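Local atomic coordinates of aerobactin synthase IucA (Klebsiella pneumoniae subsp. pneumoniae, PDB entry 5JM7), a protein that probably catalyses the ATP-dependent joining of N6-acetyl-N6-hydroxylysine to citrate during biosynthesis of the hydroxamate siderophore aerobactin. Residues Glu192-Asn197 with Arg299-Ala304; Ser264-Tyr269 with Met276-Leu281; Met325-Trp330 with Asp447-Ala452; Pro357-Asn362 with Leu432-Gly437. All coordinates share one frame; numbering follows the deposited sequence.

Overall arrangement
Along the chain the four contacts form two nested pairs and none cross. Contact 1 opens at residues 192-197, where strand 189-193 ends, and closes on helix 294-306. Within that loop, contact 2 closes the hairpin of strands 267-269 and 275-279, its centre about 17 Å from that of contact 1. Contact 3 then opens at residues 325-330 and closes at 447-452, enclosing contact 4, which pairs strands 360-363 and 431-436. Contacts 1, 2 and 3 all reach one curled antiparallel sheet, contact 3 linking it to the later part of the chain. Contact 4 lies in a separate mixed sheet, reached from contact 3 through packing of Met-325 on Leu-432.

Contact 1: residues Glu192-Asn197 with Arg299-Ala304; sequences ESLHLN and RGMRLA
Met-301 reaches from helix 294-306 into the angle between Glu-192 and Leu-194, its CE methyl doing most of the touching. Its chain is folded at every torsion, all three near -60°, so that CE curls toward the isobutyl group of Leu-194 and stops 3.7 Å from CG. The two side chains run past each other in opposite senses, and CE also lies 3.9 Å from Leu-194 CD2. The other methyl of the leucine, CD1, is directed at the next turn of the helix, where it meets Ala-304 CB at 3.5 Å. Leu-194 thus straddles two small apolar surfaces one helical turn apart. In this way the end of strand 189-193, in the curled antiparallel sheet, packs on the helix.

Glu-192 comes in on the other flank of the methionine. Its CB is 4.0 Å from Met-301 CE, and the chain extended beyond CG carries OE1 to 3.9 Å from Met-301 CG. The carboxylate is spoken for by other partners: OE1 accepts from Trp-330 NE1, and OE2 forms a salt bridge to Arg-305 of the same helix. After Leu-194 the chain reverses through a gamma turn centred on His-195, with a weak bond from Leu-196 N to Leu-194 O at 2.6 Å. Ser-193 OG, on the far side from the helix, donates to Leu-196 O across this turn and also meets Arg-201.

No hydrogen bond joins the two segments, so between them the grip is by non-directional apolar packing. The Arg-305 salt bridge and the indole N-H probably fix the carboxylate beside this apolar patch.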
loop_
_atom_site.group_PDB
_atom_site.type_symbol
_atom_site.label_atom_id
_atom_site.label_comp_id
_atom_site.label_asym_id
_atom_site.label_seq_id
_atom_site.Cartn_x
_atom_site.Cartn_y
_atom_site.Cartn_z
ATOM N N GLU A 192 5.024 -35.843 5.294
ATOM C CA GLU A 192 5.583 -35.794 3.964
ATOM C C GLU A 192 5.430 -34.439 3.353
ATOM O O GLU A 192 4.644 -33.636 3.779
ATOM C CB GLU A 192 4.805 -36.678 3.003
ATOM C CG GLU A 192 4.678 -38.146 3.285
ATOM C CD GLU A 192 3.941 -38.860 2.178
ATOM O OE1 GLU A 192 2.752 -39.120 2.356
ATOM O OE2 GLU A 192 4.534 -39.133 1.128
ATOM N N SER A 193 6.186 -34.213 2.307
ATOM C CA SER A 193 6.074 -32.972 1.566
ATOM C C SER A 193 6.652 -33.140 0.170
ATOM O O SER A 193 7.601 -33.904 -0.036
ATOM C CB SER A 193 6.814 -31.839 2.275
ATOM O OG SER A 193 6.913 -30.727 1.401
ATOM N N LEU A 194 6.101 -32.379 -0.774
ATOM C CA LEU A 194 6.621 -32.321 -2.134
ATOM C C LEU A 194 7.506 -31.092 -2.306
ATOM O O LEU A 194 7.347 -30.093 -1.599
ATOM C CB LEU A 194 5.494 -32.294 -3.181
ATOM C CG LEU A 194 4.634 -33.564 -3.238
ATOM C CD1 LEU A 194 3.598 -33.464 -4.376
ATOM C CD2 LEU A 194 5.492 -34.798 -3.412
ATOM N N HIS A 195 8.396 -31.116 -3.289
ATOM C CA HIS A 195 9.283 -29.989 -3.657
ATOM C C HIS A 195 10.334 -29.758 -2.599
ATOM O O HIS A 195 11.500 -29.903 -2.838
ATOM C CB HIS A 195 8.461 -28.781 -4.040
ATOM C CG HIS A 195 7.330 -29.117 -4.952
ATOM N ND1 HIS A 195 7.508 -29.430 -6.276
ATOM C CD2 HIS A 195 6.010 -29.235 -4.715
ATOM C CE1 HIS A 195 6.344 -29.706 -6.819
ATOM N NE2 HIS A 195 5.421 -29.602 -5.891
ATOM N N LEU A 196 9.889 -29.426 -1.414
ATOM C CA LEU A 196 10.723 -29.481 -0.232
ATOM C C LEU A 196 10.394 -30.766 0.515
ATOM O O LEU A 196 9.229 -31.183 0.537
ATOM C CB LEU A 196 10.440 -28.282 0.662
ATOM C CG LEU A 196 10.610 -26.894 0.046
ATOM C CD1 LEU A 196 10.126 -25.862 1.051
ATOM C CD2 LEU A 196 12.050 -26.621 -0.343
ATOM N N ASN A 197 11.405 -31.401 1.123
ATOM C CA ASN A 197 11.129 -32.535 2.001
ATOM C C ASN A 197 10.481 -32.011 3.293
ATOM O O ASN A 197 10.325 -30.802 3.494
ATOM C CB ASN A 197 12.401 -33.355 2.258
ATOM C CG ASN A 197 13.481 -32.590 3.083
ATOM O OD1 ASN A 197 13.174 -31.788 3.969
ATOM N ND2 ASN A 197 14.753 -32.865 2.790
ATOM N N ARG A 299 -4.988 -38.578 0.145
ATOM C CA ARG A 299 -5.710 -38.053 -1.013
ATOM C C ARG A 299 -5.077 -36.764 -1.528
ATOM O O ARG A 299 -4.987 -36.557 -2.751
ATOM C CB ARG A 299 -7.171 -37.807 -0.662
ATOM C CG ARG A 299 -7.950 -39.041 -0.392
ATOM C CD ARG A 299 -9.392 -38.683 -0.144
ATOM N NE ARG A 299 -10.190 -39.877 0.081
ATOM C CZ ARG A 299 -11.482 -39.860 0.380
ATOM N NH1 ARG A 299 -12.111 -38.700 0.482
ATOM N NH2 ARG A 299 -12.144 -40.998 0.560
ATOM N N GLY A 300 -4.640 -35.882 -0.611
ATOM C CA GLY A 300 -3.954 -34.667 -1.034
ATOM C C GLY A 300 -2.654 -34.960 -1.749
ATOM O O GLY A 300 -2.398 -34.442 -2.840
ATOM N N MET A 301 -1.835 -35.844 -1.164
ATOM C CA MET A 301 -0.537 -36.174 -1.755
ATOM C C MET A 301 -0.685 -36.877 -3.104
ATOM O O MET A 301 0.099 -36.604 -4.022
ATOM C CB MET A 301 0.286 -37.040 -0.797
ATOM C CG MET A 301 0.623 -36.394 0.555
ATOM S SD MET A 301 1.534 -34.818 0.463
ATOM C CE MET A 301 3.034 -35.334 -0.371
ATOM N N ARG A 302 -1.697 -37.706 -3.247
ATOM C CA ARG A 302 -1.944 -38.362 -4.496
ATOM C C ARG A 302 -2.301 -37.387 -5.594
ATOM O O ARG A 302 -1.735 -37.442 -6.657
ATOM C CB ARG A 302 -3.047 -39.380 -4.297
ATOM C CG ARG A 302 -3.382 -40.183 -5.519
ATOM C CD ARG A 302 -3.984 -41.523 -5.151
ATOM N NE ARG A 302 -4.969 -41.423 -4.103
ATOM C CZ ARG A 302 -4.824 -41.958 -2.912
ATOM N NH1 ARG A 302 -3.746 -42.630 -2.625
ATOM N NH2 ARG A 302 -5.767 -41.826 -2.019
ATOM N N LEU A 303 -3.205 -36.457 -5.322
ATOM C CA LEU A 303 -3.575 -35.455 -6.310
ATOM C C LEU A 303 -2.404 -34.515 -6.567
ATOM O O LEU A 303 -2.156 -34.122 -7.714
ATOM C CB LEU A 303 -4.814 -34.701 -5.848
ATOM C CG LEU A 303 -5.353 -33.680 -6.840
ATOM C CD1 LEU A 303 -5.747 -34.415 -8.093
ATOM C CD2 LEU A 303 -6.561 -33.013 -6.215
ATOM N N ALA A 304 -1.639 -34.183 -5.514
ATOM C CA ALA A 304 -0.444 -33.355 -5.688
ATOM C C ALA A 304 0.590 -34.054 -6.564
ATOM O O ALA A 304 1.143 -33.448 -7.484
ATOM C CB ALA A 304 0.148 -32.989 -4.327
#

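Contact 2: residues Ser264-Tyr269 with Met276-Leu281; sequences SSRSLY and MIKFSL. With SO4 (sulfate ion), chain B.
Lys-278 and Ser-267 stand side by side on one face of the hairpin, Ser-267 OG 3.4 Å from Lys-278 CG, and both reach a bound sulfate. The lysine is fully extended, with CG trans to the backbone N (chi1 178°), which lifts NZ to 3.2 Å from sulfate O2. Ser-267 OG donates to sulfate O3 at 3.1 Å, and Ser-264 OG lies very close to O4, too near to be taken literally. Arg-266 NH2 bonds only weakly to O4, while Lys-278 CE lies over one face of its guanidinium, 3.3 Å from NH2. The anion probably offsets the closeness of these two cationic groups; Arg-349 NH2 adds another bond to it.

Behind this shell is an antiparallel beta hairpin. Although the sulfate probably came from the crystallisation liquor, a Ser-, Arg- and Lys-lined anion pocket is consistent with the ATP-phosphate site of siderophore synthetases of this family. Leu-268 and Ile-277 form a hydrogen-bonded pair, with Leu-268 N 2.8 Å from Ile-277 O and a longer return bond. Phe-279 N is bonded to Arg-266 O. On the opposite face, Leu-268 CD1 touches the edge of the Phe-279 ring, 3.5 Å from CE2. Further along, Met-276 packs CE against Tyr-269 CB at 3.5 Å, its sulfur oblique to the ring. Gln-449 OE1 accepts from Lys-278 NZ and is its main protein partner.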
loop_
_atom_site.group_PDB
_atom_site.type_symbol
_atom_site.label_atom_id
_atom_site.label_comp_id
_atom_site.label_asym_id
_atom_site.label_seq_id
_atom_site.Cartn_x
_atom_site.Cartn_y
_atom_site.Cartn_z
ATOM N N SER A 264 -14.247 -23.375 6.926
ATOM C CA SER A 264 -14.103 -24.716 7.485
ATOM C C SER A 264 -13.797 -24.699 8.988
ATOM O O SER A 264 -14.082 -25.686 9.688
ATOM C CB SER A 264 -12.996 -25.450 6.727
ATOM O OG SER A 264 -12.732 -26.727 7.268
ATOM N N SER A 265 -13.178 -23.622 9.487
ATOM C CA SER A 265 -12.832 -23.466 10.901
ATOM C C SER A 265 -11.617 -24.305 11.319
ATOM O O SER A 265 -10.778 -23.843 12.101
ATOM C CB SER A 265 -14.037 -23.780 11.787
ATOM O OG SER A 265 -13.671 -23.734 13.147
ATOM N N ARG A 266 -11.501 -25.535 10.811
ATOM C CA ARG A 266 -10.235 -26.250 10.950
ATOM C C ARG A 266 -9.150 -25.632 10.081
ATOM O O ARG A 266 -7.968 -25.851 10.338
ATOM C CB ARG A 266 -10.363 -27.716 10.542
ATOM C CG ARG A 266 -11.243 -28.602 11.367
ATOM C CD ARG A 266 -11.287 -29.960 10.683
ATOM N NE ARG A 266 -11.761 -29.786 9.317
ATOM C CZ ARG A 266 -11.866 -30.759 8.420
ATOM N NH1 ARG A 266 -11.510 -31.998 8.738
ATOM N NH2 ARG A 266 -12.318 -30.482 7.201
ATOM N N SER A 267 -9.525 -24.950 9.005
ATOM C CA SER A 267 -8.577 -24.444 8.020
ATOM C C SER A 267 -8.290 -22.979 8.286
ATOM O O SER A 267 -9.216 -22.177 8.453
ATOM C CB SER A 267 -9.110 -24.612 6.597
ATOM O OG SER A 267 -9.185 -25.980 6.277
ATOM N N LEU A 268 -7.014 -22.624 8.298
ATOM C CA LEU A 268 -6.614 -21.276 8.658
ATOM C C LEU A 268 -5.899 -20.624 7.483
ATOM O O LEU A 268 -5.189 -21.288 6.720
ATOM C CB LEU A 268 -5.723 -21.297 9.901
ATOM C CG LEU A 268 -6.323 -22.035 11.113
ATOM C CD1 LEU A 268 -5.336 -22.044 12.284
ATOM C CD2 LEU A 268 -7.675 -21.490 11.559
ATOM N N TYR A 269 -6.091 -19.309 7.362
ATOM C CA TYR A 269 -5.448 -18.473 6.361
ATOM C C TYR A 269 -4.575 -17.405 7.015
ATOM O O TYR A 269 -5.009 -16.733 7.961
ATOM C CB TYR A 269 -6.507 -17.809 5.485
ATOM C CG TYR A 269 -5.999 -16.716 4.577
ATOM C CD1 TYR A 269 -5.161 -17.017 3.496
ATOM C CD2 TYR A 269 -6.426 -15.389 4.745
ATOM C CE1 TYR A 269 -4.715 -16.020 2.631
ATOM C CE2 TYR A 269 -6.008 -14.376 3.861
ATOM C CZ TYR A 269 -5.141 -14.704 2.822
ATOM O OH TYR A 269 -4.696 -13.731 1.962
ATOM N N MET A 276 -1.409 -22.332 3.515
ATOM C CA MET A 276 -2.533 -22.400 4.430
ATOM C C MET A 276 -2.362 -23.674 5.228
ATOM O O MET A 276 -1.489 -24.487 4.930
ATOM C CB MET A 276 -3.858 -22.357 3.671
ATOM C CG MET A 276 -4.017 -21.070 2.897
ATOM S SD MET A 276 -5.565 -20.860 2.005
ATOM C CE MET A 276 -6.606 -20.589 3.423
ATOM N N ILE A 277 -3.152 -23.845 6.281
ATOM C CA ILE A 277 -2.954 -25.000 7.154
ATOM C C ILE A 277 -4.314 -25.521 7.594
ATOM O O ILE A 277 -5.257 -24.746 7.793
ATOM C CB ILE A 277 -2.038 -24.651 8.353
ATOM C CG1 ILE A 277 -1.667 -25.907 9.158
ATOM C CG2 ILE A 277 -2.678 -23.593 9.238
ATOM C CD1 ILE A 277 -0.449 -25.710 10.041
ATOM N N LYS A 278 -4.434 -26.843 7.693
ATOM C CA LYS A 278 -5.704 -27.491 7.990
ATOM C C LYS A 278 -5.459 -28.495 9.098
ATOM O O LYS A 278 -4.713 -29.457 8.904
ATOM C CB LYS A 278 -6.273 -28.175 6.743
ATOM C CG LYS A 278 -7.588 -28.926 6.932
ATOM C CD LYS A 278 -8.047 -29.476 5.581
ATOM C CE LYS A 278 -9.354 -30.278 5.679
ATOM N NZ LYS A 278 -9.755 -30.811 4.326
ATOM N N PHE A 279 -6.067 -28.272 10.256
ATOM C CA PHE A 279 -5.774 -29.072 11.437
ATOM C C PHE A 279 -6.826 -30.139 11.685
ATOM O O PHE A 279 -8.011 -29.964 11.391
ATOM C CB PHE A 279 -5.676 -28.203 12.686
ATOM C CG PHE A 279 -4.509 -27.273 12.684
ATOM C CD1 PHE A 279 -3.241 -27.736 13.003
ATOM C CD2 PHE A 279 -4.678 -25.937 12.394
ATOM C CE1 PHE A 279 -2.151 -26.870 13.014
ATOM C CE2 PHE A 279 -3.592 -25.067 12.408
ATOM C CZ PHE A 279 -2.337 -25.536 12.715
ATOM N N SER A 280 -6.377 -31.246 12.253
ATOM C CA SER A 280 -7.305 -32.161 12.891
ATOM C C SER A 280 -7.843 -31.469 14.136
ATOM O O SER A 280 -7.068 -31.085 15.022
ATOM C CB SER A 280 -6.608 -33.472 13.237
ATOM O OG SER A 280 -7.529 -34.392 13.780
ATOM N N LEU A 281 -9.156 -31.256 14.179
ATOM C CA LEU A 281 -9.781 -30.479 15.237
ATOM C C LEU A 281 -11.015 -31.232 15.707
ATOM O O LEU A 281 -11.821 -31.692 14.886
ATOM C CB LEU A 281 -10.143 -29.067 14.740
ATOM C CG LEU A 281 -10.668 -28.015 15.729
ATOM C CD1 LEU A 281 -9.636 -27.684 16.854
ATOM C CD2 LEU A 281 -11.059 -26.740 14.991
HETATM S S SO4 B . -11.614 -27.317 4.048
HETATM O O1 SO4 B . -12.922 -27.507 3.475
HETATM O O2 SO4 B . -10.640 -27.979 3.256
HETATM O O3 SO4 B . -11.317 -25.917 4.037
HETATM O O4 SO4 B . -11.589 -27.830 5.391
#

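Contact 3: residues Met325-Trp330 with Asp447-Ala452; sequences MQEDGW and DCQGSA
The loop carrying Glu-327 passes a type I turn that begins at Asp-447, without strand pairing, and the nearest CA atoms, those of Glu-327 and Cys-448, are 6.6 Å apart. The turn is closed by Gly-450 N on Asp-447 O at 2.9 Å, and Ser-451 OG donates to Cys-448 O to brace its far side. Glu-327 reaches across to it. With CG trans to its carbonyl carbon (chi1 -61°) and the rest of the chain stretched out, its carboxylate lies alongside Cys-448: OE1 is 3.7 Å from Cys-448 CB, and OE2 accepts a weak bond from Cys-448 N at 3.2 Å. OE2 also takes a bond from a water at 3.0 Å that accepts from Asp-447 N, and it forms a salt bridge to Arg-349. Three polar partners therefore gather at one oxygen of a buried carboxylate. Cys-448 turns its sulfur toward the same loop, where SG packs 3.4 Å from Met-325 O.

Asp-447 OD1 is 4.3 Å from Glu-327 OE2, and the Arg-349 salt bridge probably eases the crowding of negative charge. Behind the turn, Gln-449 O accepts from Arg-299 NH1. Arg-349 also bonds the nearby sulfate, and the Asp-447 side chain is about 4 Å from that ion. The Glu-327 loop and the turn thus form a second shell beside an anion pocket, probably the nucleotide-binding pocket, as inferred from the family.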
loop_
_atom_site.group_PDB
_atom_site.type_symbol
_atom_site.label_atom_id
_atom_site.label_comp_id
_atom_site.label_asym_id
_atom_site.label_seq_id
_atom_site.Cartn_x
_atom_site.Cartn_y
_atom_site.Cartn_z
ATOM N N MET A 325 -5.713 -25.569 -5.469
ATOM C CA MET A 325 -4.846 -25.408 -4.297
ATOM C C MET A 325 -4.434 -26.790 -3.802
ATOM O O MET A 325 -5.181 -27.456 -3.072
ATOM C CB MET A 325 -5.540 -24.630 -3.186
ATOM C CG MET A 325 -5.694 -23.158 -3.441
ATOM S SD MET A 325 -6.657 -22.437 -2.123
ATOM C CE MET A 325 -6.566 -20.714 -2.601
ATOM N N GLN A 326 -3.223 -27.210 -4.172
ATOM C CA GLN A 326 -2.752 -28.543 -3.813
ATOM C C GLN A 326 -2.458 -28.632 -2.311
ATOM O O GLN A 326 -2.047 -27.655 -1.668
ATOM C CB GLN A 326 -1.494 -28.908 -4.602
ATOM C CG GLN A 326 -1.639 -29.028 -6.104
ATOM C CD GLN A 326 -2.688 -30.068 -6.531
ATOM O OE1 GLN A 326 -2.945 -31.059 -5.814
ATOM N NE2 GLN A 326 -3.196 -29.916 -7.759
ATOM N N GLU A 327 -2.707 -29.808 -1.746
ATOM C CA GLU A 327 -2.377 -30.130 -0.360
ATOM C C GLU A 327 -1.204 -31.111 -0.419
ATOM O O GLU A 327 -1.377 -32.328 -0.310
ATOM C CB GLU A 327 -3.573 -30.722 0.323
ATOM C CG GLU A 327 -4.745 -29.760 0.347
ATOM C CD GLU A 327 -6.044 -30.388 0.840
ATOM O OE1 GLU A 327 -6.068 -31.609 1.115
ATOM O OE2 GLU A 327 -7.072 -29.676 0.854
ATOM N N ASP A 328 0.001 -30.568 -0.630
ATOM C CA ASP A 328 1.185 -31.357 -0.944
ATOM C C ASP A 328 2.135 -31.505 0.246
ATOM O O ASP A 328 3.337 -31.730 0.055
ATOM C CB ASP A 328 1.904 -30.748 -2.146
ATOM C CG ASP A 328 2.382 -29.317 -1.897
ATOM O OD1 ASP A 328 2.329 -28.804 -0.742
ATOM O OD2 ASP A 328 2.819 -28.696 -2.877
ATOM N N GLY A 329 1.626 -31.393 1.468
ATOM C CA GLY A 329 2.425 -31.718 2.629
ATOM C C GLY A 329 1.531 -31.931 3.823
ATOM O O GLY A 329 0.424 -31.389 3.887
ATOM N N TRP A 330 2.010 -32.732 4.777
ATOM C CA TRP A 330 1.276 -32.967 6.015
ATOM C C TRP A 330 2.268 -33.422 7.068
ATOM O O TRP A 330 3.391 -33.806 6.744
ATOM C CB TRP A 330 0.187 -34.030 5.831
ATOM C CG TRP A 330 0.723 -35.370 5.455
ATOM C CD1 TRP A 330 1.055 -35.807 4.197
ATOM C CD2 TRP A 330 0.957 -36.468 6.337
ATOM N NE1 TRP A 330 1.503 -37.109 4.248
ATOM C CE2 TRP A 330 1.445 -37.542 5.547
ATOM C CE3 TRP A 330 0.812 -36.648 7.721
ATOM C CZ2 TRP A 330 1.793 -38.780 6.096
ATOM C CZ3 TRP A 330 1.164 -37.875 8.271
ATOM C CH2 TRP A 330 1.643 -38.934 7.452
ATOM N N ASP A 447 -9.837 -28.175 -1.297
ATOM C CA ASP A 447 -10.264 -29.340 -0.524
ATOM C C ASP A 447 -10.032 -30.578 -1.370
ATOM O O ASP A 447 -10.977 -31.196 -1.872
ATOM C CB ASP A 447 -11.717 -29.280 -0.054
ATOM C CG ASP A 447 -12.038 -30.376 0.942
ATOM O OD1 ASP A 447 -11.123 -31.139 1.312
ATOM O OD2 ASP A 447 -13.193 -30.468 1.384
ATOM N N CYS A 448 -8.759 -30.947 -1.518
ATOM C CA CYS A 448 -8.363 -32.106 -2.301
ATOM C C CYS A 448 -8.868 -33.419 -1.723
ATOM O O CYS A 448 -8.717 -34.460 -2.367
ATOM C CB CYS A 448 -6.852 -32.114 -2.415
ATOM S SG CYS A 448 -6.267 -30.698 -3.355
ATOM N N GLN A 449 -9.462 -33.403 -0.533
ATOM C CA GLN A 449 -10.100 -34.596 -0.007
ATOM C C GLN A 449 -11.415 -34.869 -0.714
ATOM O O GLN A 449 -11.927 -35.994 -0.638
ATOM C CB GLN A 449 -10.302 -34.439 1.510
ATOM C CG GLN A 449 -8.962 -34.273 2.247
ATOM C CD GLN A 449 -9.106 -33.974 3.741
ATOM O OE1 GLN A 449 -10.155 -33.522 4.210
ATOM N NE2 GLN A 449 -8.017 -34.176 4.484
ATOM N N GLY A 450 -11.958 -33.873 -1.416
ATOM C CA GLY A 450 -13.161 -34.045 -2.202
ATOM C C GLY A 450 -12.872 -34.404 -3.643
ATOM O O GLY A 450 -13.650 -34.068 -4.543
ATOM N N SER A 451 -11.759 -35.090 -3.882
ATOM C CA SER A 451 -11.408 -35.568 -5.210
ATOM C C SER A 451 -11.560 -37.088 -5.297
ATOM O O SER A 451 -11.502 -37.806 -4.291
ATOM C CB SER A 451 -9.980 -35.144 -5.583
ATOM O OG SER A 451 -9.031 -35.716 -4.694
ATOM N N ALA A 452 -11.769 -37.571 -6.522
ATOM C CA ALA A 452 -12.032 -38.981 -6.790
ATOM C C ALA A 452 -11.676 -39.239 -8.245
ATOM O O ALA A 452 -11.494 -38.305 -9.030
ATOM C CB ALA A 452 -13.485 -39.358 -6.501
HETATM O O HOH W 1 -6.948 -27.802 -1.437
#

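Contact 4: residues Pro357-Asn362 with Leu432-Gly437; sequences PQSQTN and LVQMLG
Three backbone hydrogen bonds join Gln-360 and Asn-362 to Met-435 and Val-433. The shortest runs from Met-435 N to Gln-360 O at 2.7 Å; Asn-362 and Val-433 bond in both directions, with Val-433 N 2.8 Å from Asn-362 O. Gln-360 N instead reaches Met-435 O through a water, 2.8 Å from the nitrogen and donating to the carbonyl. Gln-360 is the centre of an inverse gamma turn, which bends the chain as it joins the sheet.

Residues 360-363 form an outermost strand of a four-stranded mixed sheet within this chain, antiparallel to strand 431-436. Between the hydrogen-bonded positions, Thr-361 and Gln-434 form a non-hydrogen-bonded pair whose side chains share a face, with Thr-361 OG1 3.5 Å from Gln-434 CG. That hydroxyl is also hydrogen-bonded to Ser-359 OG, and the CG2 methyl, trans to the backbone N, turns toward Leu-432 CB at 3.6 Å.

On the other face the extended Gln-360 lies slantwise over Met-435. The methionine, bent at its last torsion (chi3 -80°), brings CE to 3.7 Å from Gln-360 NE2, and that amide nitrogen donates to Asp-438. Met-435 CE also packs against the Asn-362 side chain, while Gln-434 touches Leu-436 of a neighbouring subunit.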
loop_
_atom_site.group_PDB
_atom_site.type_symbol
_atom_site.label_atom_id
_atom_site.label_comp_id
_atom_site.label_asym_id
_atom_site.label_seq_id
_atom_site.Cartn_x
_atom_site.Cartn_y
_atom_site.Cartn_z
ATOM N N PRO A 357 -2.764 -10.709 -2.087
ATOM C CA PRO A 357 -3.717 -10.883 -0.974
ATOM C C PRO A 357 -4.970 -10.038 -1.081
ATOM O O PRO A 357 -5.881 -10.222 -0.258
ATOM C CB PRO A 357 -2.894 -10.474 0.272
ATOM C CG PRO A 357 -1.830 -9.536 -0.256
ATOM C CD PRO A 357 -1.483 -10.120 -1.629
ATOM N N GLN A 358 -5.043 -9.095 -2.020
ATOM C CA GLN A 358 -6.254 -8.301 -2.206
ATOM C C GLN A 358 -7.046 -8.740 -3.434
ATOM O O GLN A 358 -7.992 -8.044 -3.839
ATOM C CB GLN A 358 -5.915 -6.818 -2.307
ATOM C CG GLN A 358 -5.316 -6.248 -1.039
ATOM C CD GLN A 358 -6.223 -6.410 0.141
ATOM O OE1 GLN A 358 -7.430 -6.278 0.026
ATOM N NE2 GLN A 358 -5.626 -6.671 1.322
ATOM N N SER A 359 -6.650 -9.849 -4.055
ATOM C CA SER A 359 -7.448 -10.482 -5.095
ATOM C C SER A 359 -8.915 -10.549 -4.665
ATOM O O SER A 359 -9.226 -10.834 -3.500
ATOM C CB SER A 359 -6.907 -11.888 -5.357
ATOM O OG SER A 359 -7.709 -12.568 -6.320
ATOM N N GLN A 360 -9.824 -10.260 -5.604
ATOM C CA GLN A 360 -11.253 -10.487 -5.360
ATOM C C GLN A 360 -11.580 -11.950 -5.680
ATOM O O GLN A 360 -12.291 -12.279 -6.634
ATOM C CB GLN A 360 -12.126 -9.552 -6.183
ATOM C CG GLN A 360 -13.604 -9.606 -5.721
ATOM C CD GLN A 360 -14.548 -8.756 -6.580
ATOM O OE1 GLN A 360 -14.130 -8.152 -7.562
ATOM N NE2 GLN A 360 -15.810 -8.692 -6.195
ATOM N N THR A 361 -10.984 -12.844 -4.895
ATOM C CA THR A 361 -11.277 -14.272 -4.925
ATOM C C THR A 361 -12.146 -14.558 -3.712
ATOM O O THR A 361 -11.741 -14.274 -2.582
ATOM C CB THR A 361 -9.985 -15.105 -4.927
ATOM O OG1 THR A 361 -9.239 -14.862 -6.140
ATOM C CG2 THR A 361 -10.267 -16.602 -4.820
ATOM N N ASN A 362 -13.360 -15.046 -3.948
ATOM C CA ASN A 362 -14.352 -15.184 -2.892
ATOM C C ASN A 362 -14.978 -16.580 -2.960
ATOM O O ASN A 362 -15.278 -17.093 -4.059
ATOM C CB ASN A 362 -15.482 -14.146 -3.018
ATOM C CG ASN A 362 -15.000 -12.716 -2.907
ATOM O OD1 ASN A 362 -13.872 -12.451 -2.477
ATOM N ND2 ASN A 362 -15.888 -11.776 -3.210
ATOM N N LEU A 432 -13.857 -21.234 -5.132
ATOM C CA LEU A 432 -13.387 -19.861 -4.997
ATOM C C LEU A 432 -13.540 -19.198 -6.359
ATOM O O LEU A 432 -12.899 -19.610 -7.338
ATOM C CB LEU A 432 -11.926 -19.809 -4.539
ATOM C CG LEU A 432 -11.684 -20.470 -3.183
ATOM C CD1 LEU A 432 -10.203 -20.465 -2.826
ATOM C CD2 LEU A 432 -12.526 -19.813 -2.113
ATOM N N VAL A 433 -14.381 -18.176 -6.426
ATOM C CA VAL A 433 -14.629 -17.491 -7.680
ATOM C C VAL A 433 -13.597 -16.374 -7.761
ATOM O O VAL A 433 -13.581 -15.471 -6.919
ATOM C CB VAL A 433 -16.066 -16.960 -7.752
ATOM C CG1 VAL A 433 -16.287 -16.257 -9.077
ATOM C CG2 VAL A 433 -17.071 -18.105 -7.542
ATOM N N GLN A 434 -12.687 -16.463 -8.721
ATOM C CA GLN A 434 -11.719 -15.393 -8.913
ATOM C C GLN A 434 -12.426 -14.318 -9.732
ATOM O O GLN A 434 -12.761 -14.549 -10.906
ATOM C CB GLN A 434 -10.485 -15.879 -9.666
ATOM C CG GLN A 434 -9.290 -14.896 -9.631
ATOM C CD GLN A 434 -8.141 -15.335 -10.545
ATOM O OE1 GLN A 434 -8.265 -16.301 -11.326
ATOM N NE2 GLN A 434 -6.994 -14.682 -10.396
ATOM N N MET A 435 -12.657 -13.156 -9.140
ATOM C CA MET A 435 -13.307 -12.068 -9.848
ATOM C C MET A 435 -12.329 -10.927 -10.118
ATOM O O MET A 435 -11.349 -10.716 -9.384
ATOM C CB MET A 435 -14.512 -11.556 -9.057
ATOM C CG MET A 435 -15.636 -12.545 -9.024
ATOM S SD MET A 435 -17.041 -11.963 -8.085
ATOM C CE MET A 435 -16.496 -12.293 -6.394
ATOM N N LEU A 436 -12.616 -10.188 -11.189
ATOM C CA LEU A 436 -11.927 -8.949 -11.524
ATOM C C LEU A 436 -13.026 -7.926 -11.815
ATOM O O LEU A 436 -13.773 -8.059 -12.786
ATOM C CB LEU A 436 -10.978 -9.144 -12.719
ATOM C CG LEU A 436 -10.084 -7.939 -13.066
ATOM C CD1 LEU A 436 -9.162 -7.601 -11.850
ATOM C CD2 LEU A 436 -9.224 -8.175 -14.304
ATOM N N GLY A 437 -13.136 -6.909 -10.973
ATOM C CA GLY A 437 -14.230 -5.968 -11.116
ATOM C C GLY A 437 -15.594 -6.617 -11.049
ATOM O O GLY A 437 -16.481 -6.284 -11.855
HETATM O O HOH W 2 -9.187 -9.688 -8.316
#